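Local structure of endoglucanase (2YIK) at residues T58-N63 / S67-C72; V134-Y139 / A286-L291; G313-W318 / D370-G375; Y347-A350 / N354-E357. The protein probably hydrolyses internal beta-1,4-glucosidic bonds of cellulose, acting as a secreted endoglucanase of glycoside hydrolase family 9. All blocks are in the same frame, centred on the assembly; numbering follows the deposited sequence.

Contact 1 comes first along the chain. It closes a tight loop of three residues after the short helix 60-63, beside the zinc site. Contact 2 follows and brings helix 279-293 back to helix 124-140 across 146 intervening residues. Contact 3 then joins the loop 313-318 to the end of helix 363-373. Contact 4 lies within the span that contact 3 encloses, and ties the end of helix 342-350 to the turn 354-357 just after it. No contacts cross. Contacts 2 and 3 touch, with Trp136 CD1 3.9 Å from His316 NE2. Contact 1 lies on the opposite side of the chain's centre from contacts 3 and 4; its centre is about 52 Å from that of contact 4.

Contact 1: residues T58-N63 / S67-C72; sequences TGVDEN and SWRGDC. With ZN (zinc ion), chain E.
Val60 and Asp61, in the first turn of helix 60-63, face Gly70 and Asp71 of the returning loop. The apolar part centres on Val60. Its methyl CG2 presses on the peptide after Gly70, 3.2 Å from Gly70 O. The other methyl, CG1, lies 3.3 Å from Asp71 CA. Both branches therefore pack tightly on one piece of backbone. CG2 also sits over one face of the Arg69 guanidinium, offset toward its rim and 4.1 Å from NH2. That guanidinium is tied down by a salt bridge to Glu198 and by the carbonyls of Met55 and Ala53.

The polar part centres on Asp71. Its CG lies beside its own backbone N (chi1 -66°), which turns the carboxylate toward the start of the helix. Asp61 N donates to Asp71 OD1 over 3.3 Å at 164°, nearly along the C-O axis of the acceptor. A weak return bond of 3.5 Å runs from Asp71 N to Asp61 OD2.

Like charges also crowd here. Asp61 OD2 and Asp71 OD1 are 3.2 Å apart, and the two side chains cross at about a right angle. Glu62 OE1 is 3.6 Å from Asp71 OD1. This gathering of acids may raise the proton affinity of one of them.

Cys72, at the end of the segment, binds the metal. Cys72 SG holds the zinc ion at 2.3 Å, and Cys56, His73 and His115 complete the site. The arrangement is that of a two-cysteine, two-histidine zinc site, probably structural, with ligands drawn from loops of the family 9 catalytic domain.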
# COMPACT_ATOMS: atom_id res chain seq x y z
N THR A 58 -9.52 -17.76 -3.99
CA THR A 58 -9.38 -19.19 -3.78
C THR A 58 -8.16 -19.59 -2.94
O THR A 58 -7.97 -20.76 -2.64
CB THR A 58 -9.29 -19.93 -5.13
OG1 THR A 58 -8.18 -19.44 -5.88
CG2 THR A 58 -10.56 -19.70 -5.93
N GLY A 59 -7.34 -18.62 -2.57
CA GLY A 59 -6.17 -18.95 -1.79
C GLY A 59 -6.19 -18.51 -0.34
O GLY A 59 -5.15 -18.54 0.32
N VAL A 60 -7.34 -18.12 0.20
CA VAL A 60 -7.30 -17.67 1.58
C VAL A 60 -7.14 -18.72 2.68
O VAL A 60 -6.45 -18.42 3.65
CB VAL A 60 -8.46 -16.65 1.90
CG1 VAL A 60 -9.47 -16.62 0.80
CG2 VAL A 60 -9.09 -16.95 3.25
N ASP A 61 -7.71 -19.92 2.59
CA ASP A 61 -7.44 -20.84 3.71
C ASP A 61 -6.01 -21.33 3.64
O ASP A 61 -5.46 -21.82 4.63
CB ASP A 61 -8.41 -22.05 3.82
CG ASP A 61 -9.13 -22.38 2.53
OD1 ASP A 61 -8.47 -22.86 1.57
OD2 ASP A 61 -10.37 -22.19 2.49
N GLU A 62 -5.39 -21.18 2.47
CA GLU A 62 -4.00 -21.61 2.30
C GLU A 62 -3.01 -20.52 2.73
O GLU A 62 -1.88 -20.82 3.14
CB GLU A 62 -3.73 -21.98 0.84
CG GLU A 62 -4.61 -23.11 0.27
CD GLU A 62 -5.99 -22.63 -0.20
OE1 GLU A 62 -6.34 -21.46 0.05
OE2 GLU A 62 -6.72 -23.43 -0.84
N ASN A 63 -3.43 -19.26 2.65
CA ASN A 63 -2.54 -18.15 2.98
C ASN A 63 -2.82 -17.34 4.24
O ASN A 63 -1.90 -16.73 4.79
CB ASN A 63 -2.46 -17.22 1.77
CG ASN A 63 -1.76 -17.87 0.59
OD1 ASN A 63 -0.53 -17.85 0.49
ND2 ASN A 63 -2.54 -18.47 -0.30
N SER A 67 -8.25 -18.39 11.37
CA SER A 67 -9.16 -19.50 11.17
C SER A 67 -10.56 -19.08 10.75
O SER A 67 -11.28 -19.86 10.12
CB SER A 67 -9.24 -20.35 12.45
OG SER A 67 -9.67 -19.56 13.56
N TRP A 68 -10.96 -17.86 11.09
CA TRP A 68 -12.29 -17.40 10.72
C TRP A 68 -12.39 -16.83 9.30
O TRP A 68 -13.43 -16.28 8.92
CB TRP A 68 -12.82 -16.39 11.73
CG TRP A 68 -11.85 -15.31 12.09
CD1 TRP A 68 -10.88 -15.37 13.03
CD2 TRP A 68 -11.81 -13.99 11.54
NE1 TRP A 68 -10.23 -14.16 13.12
CE2 TRP A 68 -10.77 -13.30 12.21
CE3 TRP A 68 -12.54 -13.33 10.54
CZ2 TRP A 68 -10.47 -11.96 11.92
CZ3 TRP A 68 -12.23 -12.00 10.26
CH2 TRP A 68 -11.19 -11.34 10.94
N ARG A 69 -11.31 -16.95 8.53
CA ARG A 69 -11.33 -16.49 7.13
C ARG A 69 -11.15 -17.70 6.20
O ARG A 69 -10.25 -18.51 6.39
CB ARG A 69 -10.20 -15.49 6.84
CG ARG A 69 -10.44 -14.05 7.32
CD ARG A 69 -11.77 -13.49 6.84
NE ARG A 69 -12.16 -14.00 5.52
CZ ARG A 69 -11.62 -13.63 4.36
NH1 ARG A 69 -10.64 -12.73 4.33
NH2 ARG A 69 -12.05 -14.18 3.23
N GLY A 70 -12.04 -17.82 5.22
CA GLY A 70 -11.95 -18.91 4.26
C GLY A 70 -12.03 -18.33 2.86
O GLY A 70 -12.19 -17.11 2.71
N ASP A 71 -11.94 -19.17 1.83
CA ASP A 71 -12.02 -18.70 0.45
C ASP A 71 -13.28 -17.87 0.23
O ASP A 71 -14.34 -18.20 0.76
CB ASP A 71 -12.02 -19.88 -0.53
CG ASP A 71 -10.72 -20.65 -0.53
OD1 ASP A 71 -9.74 -20.15 0.05
OD2 ASP A 71 -10.67 -21.75 -1.13
N CYS A 72 -13.16 -16.81 -0.55
CA CYS A 72 -14.31 -15.94 -0.81
C CYS A 72 -14.30 -15.41 -2.24
O CYS A 72 -13.26 -15.38 -2.89
CB CYS A 72 -14.30 -14.76 0.15
SG CYS A 72 -12.75 -13.84 0.12
ZN ZN E . -13.08 -11.94 -1.18

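Contact 2: residues V134-Y139 / A286-L291; sequences VGWGYY and AAWLYL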
# COMPACT_ATOMS: atom_id res chain seq x y z
N VAL A 134 4.07 -1.65 1.93
CA VAL A 134 4.47 -2.71 2.86
C VAL A 134 5.80 -3.28 2.34
O VAL A 134 6.70 -3.60 3.11
CB VAL A 134 3.42 -3.85 2.93
CG1 VAL A 134 3.97 -5.01 3.74
CG2 VAL A 134 2.12 -3.33 3.56
N GLY A 135 5.92 -3.39 1.01
CA GLY A 135 7.15 -3.89 0.41
C GLY A 135 8.32 -2.96 0.67
O GLY A 135 9.45 -3.41 0.88
N TRP A 136 8.03 -1.66 0.64
CA TRP A 136 8.95 -0.54 0.88
C TRP A 136 9.49 -0.71 2.30
O TRP A 136 10.70 -0.68 2.52
CB TRP A 136 8.09 0.73 0.66
CG TRP A 136 8.36 2.18 1.12
CD1 TRP A 136 7.38 3.14 1.30
CD2 TRP A 136 9.61 2.88 1.30
NE1 TRP A 136 7.92 4.36 1.57
CE2 TRP A 136 9.28 4.24 1.58
CE3 TRP A 136 10.95 2.51 1.25
CZ2 TRP A 136 10.24 5.21 1.80
CZ3 TRP A 136 11.90 3.48 1.48
CH2 TRP A 136 11.55 4.82 1.76
N GLY A 137 8.60 -0.95 3.26
CA GLY A 137 9.03 -1.14 4.63
C GLY A 137 9.85 -2.40 4.85
O GLY A 137 10.84 -2.39 5.58
N TYR A 138 9.44 -3.50 4.21
CA TYR A 138 10.15 -4.77 4.33
C TYR A 138 11.54 -4.62 3.71
O TYR A 138 12.52 -5.14 4.24
CB TYR A 138 9.36 -5.88 3.62
CG TYR A 138 9.92 -7.27 3.80
CD1 TYR A 138 10.15 -7.80 5.08
CD2 TYR A 138 10.23 -8.06 2.70
CE1 TYR A 138 10.68 -9.08 5.25
CE2 TYR A 138 10.76 -9.35 2.86
CZ TYR A 138 10.99 -9.85 4.14
OH TYR A 138 11.56 -11.09 4.31
N TYR A 139 11.63 -3.90 2.60
CA TYR A 139 12.91 -3.68 1.94
C TYR A 139 13.87 -2.89 2.84
O TYR A 139 15.04 -3.22 2.95
CB TYR A 139 12.70 -2.92 0.63
CG TYR A 139 13.97 -2.39 -0.01
CD1 TYR A 139 14.91 -3.24 -0.60
CD2 TYR A 139 14.24 -1.02 -0.01
CE1 TYR A 139 16.09 -2.74 -1.18
CE2 TYR A 139 15.41 -0.51 -0.57
CZ TYR A 139 16.33 -1.36 -1.16
OH TYR A 139 17.48 -0.82 -1.70
N ALA A 286 9.42 4.34 -11.65
CA ALA A 286 10.68 4.60 -12.34
C ALA A 286 11.87 4.54 -11.39
O ALA A 286 12.89 3.93 -11.70
CB ALA A 286 10.63 5.96 -13.04
N ALA A 287 11.73 5.17 -10.23
CA ALA A 287 12.80 5.17 -9.24
C ALA A 287 13.12 3.75 -8.78
O ALA A 287 14.28 3.37 -8.69
CB ALA A 287 12.41 6.03 -8.03
N TRP A 288 12.08 2.97 -8.49
CA TRP A 288 12.28 1.60 -8.05
C TRP A 288 12.88 0.73 -9.15
O TRP A 288 13.68 -0.16 -8.88
CB TRP A 288 10.97 0.98 -7.57
CG TRP A 288 10.61 1.37 -6.18
CD1 TRP A 288 9.67 2.28 -5.79
CD2 TRP A 288 11.21 0.87 -4.97
NE1 TRP A 288 9.64 2.38 -4.42
CE2 TRP A 288 10.57 1.53 -3.89
CE3 TRP A 288 12.21 -0.07 -4.70
CZ2 TRP A 288 10.91 1.28 -2.56
CZ3 TRP A 288 12.55 -0.32 -3.37
CH2 TRP A 288 11.89 0.35 -2.31
N LEU A 289 12.48 0.99 -10.39
CA LEU A 289 13.01 0.23 -11.51
C LEU A 289 14.48 0.56 -11.75
O LEU A 289 15.24 -0.30 -12.20
CB LEU A 289 12.18 0.49 -12.77
CG LEU A 289 10.89 -0.33 -12.81
CD1 LEU A 289 9.94 0.22 -13.85
CD2 LEU A 289 11.22 -1.80 -13.10
N TYR A 290 14.90 1.79 -11.44
CA TYR A 290 16.31 2.12 -11.62
C TYR A 290 17.08 1.39 -10.54
O TYR A 290 18.15 0.84 -10.78
CB TYR A 290 16.57 3.63 -11.50
CG TYR A 290 18.04 3.96 -11.65
CD1 TYR A 290 18.64 4.03 -12.91
CD2 TYR A 290 18.86 4.14 -10.53
CE1 TYR A 290 20.02 4.26 -13.05
CE2 TYR A 290 20.23 4.37 -10.66
CZ TYR A 290 20.80 4.43 -11.92
OH TYR A 290 22.15 4.67 -12.03
N LEU A 291 16.51 1.38 -9.33
CA LEU A 291 17.14 0.70 -8.20
C LEU A 291 17.32 -0.78 -8.53
O LEU A 291 18.33 -1.39 -8.19
CB LEU A 291 16.25 0.88 -6.96
CG LEU A 291 16.88 0.87 -5.55
CD1 LEU A 291 18.08 1.80 -5.50
CD2 LEU A 291 15.82 1.31 -4.53
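Helices 124-140 and 279-293 face each other in the helical core of the catalytic domain, and they meet through Trp136, Tyr139, Trp288 and Leu291. The axes of the short segments stay 13.9 Å apart and are inclined at 36°. Backbones this far apart leave the contact to long side chains. Trp288 does most of the bridging. Its CG stands beside its own backbone N (chi1 -81°), and the six-membered ring reaches out toward the other helix.

The main meeting is with Tyr139, in an offset edge-to-face pair. The outer edge of Trp288 points at one face of the tyrosine ring. The planes are 77° apart and the centroids 5.3 Å apart. Trp288 CH2 comes to 3.6 Å from Tyr139 CD2, and CZ3 lies over the same ring near its rim, 3.8 Å from CD2. The tyrosine and the indole run antiparallel past one another, and the indole edge lies off the centre of the tyrosine ring.

The fold is the (alpha/alpha)6 barrel of glycoside hydrolase family 9, and aromatic side chains join two of its helices here. Trp284, one turn before Trp288, packs edge-to-face on both Trp136 and Trp288.

Trp136 crosses Trp288 at about a right angle, with Trp136 CE3 4.0 Å from Trp288 CZ2. Leu291 reaches toward Tyr139 from its own helix, and its CD2 lies 3.9 Å from Tyr139 OH. Ile228 of helix 216-233 and Ile328 of helix 322-336 also touch Trp288, while Met231 and Asn232 touch Tyr139.

Contact 3: residues G313-W318 / D370-G375; sequences GWIHCW and DKWSGG
Ile315 of the loop 313-318 packs against the indole of Trp372, in the last turn of helix 363-373. Apolar contact dominates. The two branches of Ile315 touch different parts of the ring system. The end of the longer branch, CD1, makes a CH-pi contact with the five-membered ring: it lies 3.8 Å from that centroid and 16° off the ring normal. Its nearest ring atom is Trp372 NE1 at 3.6 Å. The shorter branch meets the benzene part, where Ile315 CG2 is 3.2 Å from Trp372 CZ2. That is a tight approach for two carbons. CG1 extends away from the backbone N of Ile315 (chi1 -173°); together with an unstaggered, perhaps strained chi2 of 121° this places CD1 over the indole face.

Polar contact is slight. Trp314 O lies near the plane of the indole at its edge, 4.1 Å from Trp372 NE1, too far for a hydrogen bond. Lys371 NZ passes 4.4 Å from Gly313 N. The ammonium bonds instead to the carbonyl of Pro312.

Helix 392-408 lies beside both partners: Ala399 touches Ile315 and Trp372, and Tyr395 touches Ile315. Trp420 of helix 416-428 packs on Trp372 too, as do Ile377 and Val385 from loops. This is plain packing in the family 9 (alpha/alpha)6 barrel, joining the loop before helix 322-336 to the C-terminal end of helix 363-373, among helices 392-408 and 416-428.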
# COMPACT_ATOMS: atom_id res chain seq x y z
N GLY A 313 4.82 18.95 0.87
CA GLY A 313 3.43 19.32 0.89
C GLY A 313 2.43 18.50 1.65
O GLY A 313 1.81 19.00 2.60
N TRP A 314 2.31 17.25 1.23
CA TRP A 314 1.40 16.26 1.78
C TRP A 314 2.24 15.18 2.50
O TRP A 314 3.35 15.49 2.95
CB TRP A 314 0.61 15.68 0.57
CG TRP A 314 -0.76 15.23 0.91
CD1 TRP A 314 -1.27 13.97 0.77
CD2 TRP A 314 -1.81 16.02 1.49
NE1 TRP A 314 -2.57 13.93 1.23
CE2 TRP A 314 -2.92 15.18 1.67
CE3 TRP A 314 -1.91 17.37 1.86
CZ2 TRP A 314 -4.12 15.62 2.22
CZ3 TRP A 314 -3.11 17.82 2.41
CH2 TRP A 314 -4.20 16.95 2.58
N ILE A 315 1.76 13.93 2.61
CA ILE A 315 2.61 12.86 3.13
C ILE A 315 2.35 11.61 2.25
O ILE A 315 1.47 11.63 1.38
CB ILE A 315 2.56 12.68 4.75
CG1 ILE A 315 3.63 11.66 5.15
CG2 ILE A 315 1.18 12.43 5.25
CD1 ILE A 315 4.60 12.34 6.10
N HIS A 316 3.16 10.56 2.40
CA HIS A 316 3.00 9.39 1.56
C HIS A 316 1.60 8.76 1.76
O HIS A 316 1.23 8.48 2.89
CB HIS A 316 4.14 8.42 1.91
CG HIS A 316 4.25 7.23 1.01
ND1 HIS A 316 4.82 7.27 -0.24
CD2 HIS A 316 3.92 5.92 1.22
CE1 HIS A 316 4.85 6.06 -0.76
NE2 HIS A 316 4.30 5.23 0.12
N CYS A 317 0.83 8.54 0.68
CA CYS A 317 -0.50 7.92 0.80
C CYS A 317 -0.97 7.42 -0.57
O CYS A 317 -0.38 7.78 -1.58
CB CYS A 317 -1.52 8.92 1.35
SG CYS A 317 -1.76 10.38 0.32
N TRP A 318 -2.02 6.61 -0.60
CA TRP A 318 -2.49 6.07 -1.88
C TRP A 318 -2.71 7.11 -2.98
O TRP A 318 -2.53 6.80 -4.15
CB TRP A 318 -3.78 5.24 -1.70
CG TRP A 318 -5.01 6.02 -1.33
CD1 TRP A 318 -5.56 6.15 -0.09
CD2 TRP A 318 -5.86 6.77 -2.23
NE1 TRP A 318 -6.68 6.94 -0.15
CE2 TRP A 318 -6.87 7.35 -1.42
CE3 TRP A 318 -5.82 7.05 -3.59
CZ2 TRP A 318 -7.89 8.14 -1.99
CZ3 TRP A 318 -6.83 7.84 -4.14
CH2 TRP A 318 -7.84 8.40 -3.33
N ASP A 370 10.60 18.19 8.99
CA ASP A 370 10.67 19.33 9.90
C ASP A 370 9.25 19.83 10.11
O ASP A 370 8.88 20.27 11.19
CB ASP A 370 11.50 20.48 9.32
CG ASP A 370 13.00 20.22 9.39
OD1 ASP A 370 13.43 19.40 10.23
OD2 ASP A 370 13.74 20.85 8.61
N LYS A 371 8.46 19.75 9.04
CA LYS A 371 7.08 20.20 9.08
C LYS A 371 6.24 19.32 10.00
O LYS A 371 5.53 19.83 10.87
CB LYS A 371 6.50 20.20 7.66
CG LYS A 371 5.27 21.08 7.48
CD LYS A 371 4.80 21.14 6.03
CE LYS A 371 5.77 21.91 5.15
NZ LYS A 371 5.20 22.18 3.80
N TRP A 372 6.33 18.00 9.81
CA TRP A 372 5.57 17.05 10.62
C TRP A 372 6.02 16.91 12.08
O TRP A 372 5.20 16.83 12.99
CB TRP A 372 5.59 15.66 9.97
CG TRP A 372 4.51 15.47 8.94
CD1 TRP A 372 4.51 15.92 7.64
CD2 TRP A 372 3.24 14.83 9.14
NE1 TRP A 372 3.32 15.60 7.03
CE2 TRP A 372 2.53 14.93 7.92
CE3 TRP A 372 2.64 14.18 10.23
CZ2 TRP A 372 1.24 14.41 7.77
CZ3 TRP A 372 1.36 13.66 10.07
CH2 TRP A 372 0.68 13.78 8.85
N SER A 373 7.33 16.88 12.30
CA SER A 373 7.87 16.71 13.64
C SER A 373 8.17 18.00 14.38
O SER A 373 8.39 17.98 15.59
CB SER A 373 9.16 15.88 13.58
OG SER A 373 10.21 16.62 12.96
N GLY A 374 8.17 19.12 13.66
CA GLY A 374 8.51 20.39 14.28
C GLY A 374 7.45 21.45 14.48
O GLY A 374 7.78 22.62 14.66
N GLY A 375 6.18 21.05 14.44
CA GLY A 375 5.12 22.03 14.65
C GLY A 375 4.46 22.63 13.43
O GLY A 375 3.65 23.55 13.56

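Contact 4: residues Y347-A350 / N354-E357; sequences YKRA and NQWE
Lys348 of helix 342-350 reaches into the turn 354-357, and its ammonium bonds to the carbonyls of Gln355 and Glu357. This is the tight half of the contact. Lys348 NZ lies 2.7 Å from Gln355 O, approaching from above the carbonyl plane, 39° out of it. The bond to Glu357 O is 3.0 Å, though the place of that oxygen is less sure. A salt bridge to Asp345 gives the ammonium a further partner. The aliphatic chain packs as well, with Lys348 CD 3.3 Å from Asn354 O. A bend at chi3 (-124°) carries CE and NZ on toward the two carbonyls.

Residues 354-357 form a type I beta turn, closed by Glu357 N to Asn354 O at 3.0 Å. The lysine ties the last turn of the helix to the turn that follows, chiefly through Gln355 O, at the surface of the domain.

The outer side is looser. Exposed Arg349 lies obliquely across Gln355, with guanidinium and amide planes 21° apart. No hydrogen bond joins the two: Arg349 NH1 stays 3.6 Å from Gln355 OE1. Arg349 CG is in plain van der Waals contact with Gln355 NE2 at 3.4 Å. Gln355 NE2 bonds to the carbonyl of Asp345, back in the helix.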
# COMPACT_ATOMS: atom_id res chain seq x y z
N TYR A 347 19.05 16.04 -13.31
CA TYR A 347 17.67 16.32 -12.93
C TYR A 347 17.28 17.75 -13.29
O TYR A 347 16.18 18.00 -13.78
CB TYR A 347 17.45 16.07 -11.44
CG TYR A 347 16.09 16.57 -10.99
CD1 TYR A 347 14.92 16.09 -11.57
CD2 TYR A 347 15.99 17.60 -10.05
CE1 TYR A 347 13.68 16.62 -11.24
CE2 TYR A 347 14.75 18.14 -9.71
CZ TYR A 347 13.60 17.65 -10.31
OH TYR A 347 12.38 18.20 -9.98
N LYS A 348 18.17 18.71 -13.03
CA LYS A 348 17.87 20.10 -13.36
C LYS A 348 17.65 20.25 -14.86
O LYS A 348 16.71 20.94 -15.29
CB LYS A 348 19.01 21.01 -12.91
CG LYS A 348 19.13 21.14 -11.41
CD LYS A 348 20.30 22.02 -11.03
CE LYS A 348 21.25 21.30 -10.11
NZ LYS A 348 22.36 22.16 -9.62
N ARG A 349 18.50 19.62 -15.66
CA ARG A 349 18.36 19.69 -17.11
C ARG A 349 17.04 19.07 -17.55
O ARG A 349 16.36 19.60 -18.42
CB ARG A 349 19.53 18.97 -17.82
CG ARG A 349 20.79 19.83 -18.00
CD ARG A 349 21.82 19.14 -18.91
NE ARG A 349 22.46 18.00 -18.25
CZ ARG A 349 23.47 18.11 -17.39
NH1 ARG A 349 23.99 19.30 -17.10
NH2 ARG A 349 23.99 17.02 -16.83
N ALA A 350 16.68 17.96 -16.92
CA ALA A 350 15.45 17.24 -17.25
C ALA A 350 14.14 17.94 -16.88
O ALA A 350 13.14 17.78 -17.56
CB ALA A 350 15.48 15.86 -16.59
N ASN A 354 17.42 25.99 -13.62
CA ASN A 354 18.74 26.55 -13.92
C ASN A 354 19.77 25.64 -13.26
O ASN A 354 19.50 25.05 -12.21
CB ASN A 354 18.84 27.97 -13.35
CG ASN A 354 17.85 28.93 -14.00
OD1 ASN A 354 17.22 29.74 -13.32
ND2 ASN A 354 17.71 28.85 -15.32
N GLN A 355 20.95 25.51 -13.87
CA GLN A 355 21.99 24.65 -13.32
C GLN A 355 22.46 25.10 -11.94
O GLN A 355 23.01 24.30 -11.18
CB GLN A 355 23.19 24.59 -14.27
CG GLN A 355 22.99 23.65 -15.44
CD GLN A 355 22.93 22.19 -15.00
OE1 GLN A 355 23.89 21.66 -14.44
NE2 GLN A 355 21.80 21.54 -15.26
N TRP A 356 22.23 26.36 -11.62
CA TRP A 356 22.66 26.87 -10.32
C TRP A 356 21.60 26.74 -9.24
O TRP A 356 21.82 27.14 -8.11
CB TRP A 356 23.13 28.33 -10.44
CG TRP A 356 22.10 29.26 -10.99
CD1 TRP A 356 21.21 30.01 -10.27
CD2 TRP A 356 21.89 29.58 -12.37
NE1 TRP A 356 20.45 30.78 -11.13
CE2 TRP A 356 20.84 30.53 -12.41
CE3 TRP A 356 22.47 29.15 -13.56
CZ2 TRP A 356 20.38 31.07 -13.62
CZ3 TRP A 356 22.01 29.68 -14.76
CH2 TRP A 356 20.98 30.63 -14.78
N GLU A 357 20.43 26.19 -9.58
CA GLU A 357 19.41 26.01 -8.56
C GLU A 357 19.93 24.93 -7.61
O GLU A 357 20.55 23.97 -8.07
CB GLU A 357 18.07 25.56 -9.17
CG GLU A 357 17.08 25.11 -8.09
CD GLU A 357 15.63 25.13 -8.55
OE1 GLU A 357 15.37 25.55 -9.70
OE2 GLU A 357 14.75 24.74 -7.74